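Local coordinates for protein U4/U6 snRNA-associated-splicing factor PRP24 (Saccharomyces cerevisiae, PDB 5TF6) that binds U6 snRNA and acts as a recycling factor of the spliceosome, the machinery that removes introns from pre-mRNA, at residues A[282-287]-A[323-328]. Sequence-based numbering, arbitrary orientation.
Sequences ICLFPL and AIIIFR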
loop_
_atom_site.group_PDB
_atom_site.type_symbol
_atom_site.label_atom_id
_atom_site.label_comp_id
_atom_site.label_asym_id
_atom_site.label_seq_id
_atom_site.Cartn_x
_atom_site.Cartn_y
_atom_site.Cartn_z
ATOM N N ILE A 282 15.539 16.090 2.498
ATOM C CA ILE A 282 14.716 16.978 1.726
ATOM C C ILE A 282 13.339 16.338 1.589
ATOM O O ILE A 282 13.191 15.139 1.716
ATOM C CB ILE A 282 15.271 17.263 0.300
ATOM C CG1 ILE A 282 15.011 16.095 -0.575
ATOM C CG2 ILE A 282 16.769 17.600 0.292
ATOM C CD1 ILE A 282 15.491 16.270 -1.970
ATOM N N CYS A 283 12.368 17.156 1.242
ATOM C CA CYS A 283 11.066 16.718 0.989
ATOM C C CYS A 283 10.675 16.859 -0.453
ATOM O O CYS A 283 10.999 17.860 -1.091
ATOM C CB CYS A 283 10.123 17.599 1.829
ATOM S SG CYS A 283 10.320 17.389 3.616
ATOM N N LEU A 284 9.867 15.920 -0.921
ATOM C CA LEU A 284 9.205 16.009 -2.217
ATOM C C LEU A 284 7.685 16.104 -2.015
ATOM O O LEU A 284 7.140 15.423 -1.196
ATOM C CB LEU A 284 9.484 14.778 -3.078
ATOM C CG LEU A 284 10.930 14.310 -3.321
ATOM C CD1 LEU A 284 10.951 13.155 -4.297
ATOM C CD2 LEU A 284 11.754 15.432 -3.915
ATOM N N PHE A 285 7.016 16.907 -2.817
ATOM C CA PHE A 285 5.594 17.194 -2.654
ATOM C C PHE A 285 5.160 17.961 -3.894
ATOM O O PHE A 285 6.011 18.479 -4.638
ATOM C CB PHE A 285 5.359 18.076 -1.423
ATOM C CG PHE A 285 6.239 19.304 -1.350
ATOM C CD1 PHE A 285 7.507 19.247 -0.785
ATOM C CD2 PHE A 285 5.831 20.489 -1.907
ATOM C CE1 PHE A 285 8.316 20.386 -0.733
ATOM C CE2 PHE A 285 6.641 21.642 -1.887
ATOM C CZ PHE A 285 7.883 21.580 -1.292
ATOM N N PRO A 286 3.882 17.953 -4.214
ATOM C CA PRO A 286 2.938 17.036 -3.695
ATOM C C PRO A 286 3.000 15.683 -4.408
ATOM O O PRO A 286 3.342 15.595 -5.603
ATOM C CB PRO A 286 1.586 17.748 -4.028
ATOM C CG PRO A 286 1.851 18.279 -5.397
ATOM C CD PRO A 286 3.349 18.623 -5.418
ATOM N N LEU A 287 2.593 14.648 -3.666
ATOM C CA LEU A 287 2.597 13.262 -4.091
ATOM C C LEU A 287 1.271 12.619 -3.782
ATOM O O LEU A 287 0.709 12.889 -2.735
ATOM C CB LEU A 287 3.602 12.483 -3.262
ATOM C CG LEU A 287 5.045 12.841 -3.401
ATOM C CD1 LEU A 287 5.833 12.027 -2.419
ATOM C CD2 LEU A 287 5.526 12.563 -4.818
ATOM N N ALA A 323 6.811 13.442 1.115
ATOM C CA ALA A 323 7.723 12.432 1.522
ATOM C C ALA A 323 9.026 13.028 1.904
ATOM O O ALA A 323 9.433 14.057 1.379
ATOM C CB ALA A 323 7.954 11.451 0.407
ATOM N N ILE A 324 9.721 12.351 2.787
ATOM C CA ILE A 324 10.979 12.785 3.218
ATOM C C ILE A 324 12.060 11.815 2.737
ATOM O O ILE A 324 11.920 10.629 2.889
ATOM C CB ILE A 324 11.009 12.832 4.716
ATOM C CG1 ILE A 324 10.204 14.038 5.194
ATOM C CG2 ILE A 324 12.406 12.947 5.203
ATOM C CD1 ILE A 324 10.063 14.107 6.724
ATOM N N ILE A 325 13.154 12.363 2.193
ATOM C CA ILE A 325 14.301 11.573 1.741
ATOM C C ILE A 325 15.446 11.989 2.611
ATOM O O ILE A 325 15.771 13.161 2.642
ATOM C CB ILE A 325 14.667 11.877 0.289
ATOM C CG1 ILE A 325 13.463 11.687 -0.594
ATOM C CG2 ILE A 325 15.722 10.890 -0.164
ATOM C CD1 ILE A 325 13.647 12.215 -2.013
ATOM N N ILE A 326 16.026 11.051 3.340
ATOM C CA ILE A 326 17.196 11.316 4.144
ATOM C C ILE A 326 18.407 10.832 3.358
ATOM O O ILE A 326 18.475 9.681 2.986
ATOM C CB ILE A 326 17.086 10.570 5.494
ATOM C CG1 ILE A 326 15.860 11.056 6.238
ATOM C CG2 ILE A 326 18.310 10.813 6.365
ATOM C CD1 ILE A 326 15.656 10.377 7.564
ATOM N N PHE A 327 19.350 11.723 3.094
ATOM C CA PHE A 327 20.545 11.405 2.275
ATOM C C PHE A 327 21.732 11.118 3.151
ATOM O O PHE A 327 21.652 11.294 4.366
ATOM C CB PHE A 327 20.879 12.546 1.341
ATOM C CG PHE A 327 19.909 12.697 0.232
ATOM C CD1 PHE A 327 19.925 11.832 -0.829
ATOM C CD2 PHE A 327 18.953 13.680 0.257
ATOM C CE1 PHE A 327 19.002 11.953 -1.851
ATOM C CE2 PHE A 327 18.049 13.823 -0.777
ATOM C CZ PHE A 327 18.065 12.957 -1.841
ATOM N N ARG A 328 22.827 10.690 2.506
ATOM C CA ARG A 328 24.021 10.261 3.199
ATOM C C ARG A 328 24.627 11.448 3.901
ATOM O O ARG A 328 25.037 11.306 5.025
ATOM C CB ARG A 328 25.026 9.552 2.257
ATOM C CG ARG A 328 26.373 10.271 1.984
ATOM C CD ARG A 328 26.967 10.010 0.583
ATOM N NE ARG A 328 27.656 11.206 0.072
ATOM C CZ ARG A 328 28.186 11.359 -1.148
ATOM N NH1 ARG A 328 28.131 10.385 -2.047
ATOM N NH2 ARG A 328 28.792 12.511 -1.471
#
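With CG1 set between its own backbone N and carbonyl carbon (chi1 76°), Ile282 sends CD1 to the rim of the Phe327 ring, where CE2 lies 3.7 Å away; CG1 meets the same edge in the plane of the ring. One face of that ring rests, toward its rim, on CG2 of Ile325 from its own strand. Ile325 turns CG1 beside its backbone N (chi1 -55°), and its CD1 reaches CD1 of Leu284 at 3.7 Å. Ile282, Leu284, Ala323 and Ile325, with the Phe327 ring beside them, line the sheet face packed against helices 293-303 and 330-340. From the loop beyond the strand, Leu287 folds back, its CD1 3.6 Å from CB of Ala323, and both touch Ile296. On the reverse face SG of Cys283 touches CG1 of Ile324 at 3.7 Å, and Cys283 also packs on helix 355-366, whose position over the surface that canonical RRMs commonly use for RNA is consistent with an occluded RRM. Cutting Ile282 back to an alanine would probably leave the CE2 edge of Phe327 without its aliphatic neighbours and open a gap toward Leu337 and Leu340.

The first and third strands of the fold pair antiparallel. Ile282 and Ile325 exchange two backbone hydrogen bonds; Ile325 N to Ile282 O, 2.8 Å, is nearly straight at 174°. Leu284 and Ala323 exchange two more, flanking the non-hydrogen-bonded pair Cys283-Ile324. Apolar side chains and the Cys283 thiol pack on both faces; no side-chain charge or hydrogen bond joins the segments, so cohesion probably rests on backbone bonds and apolar packing.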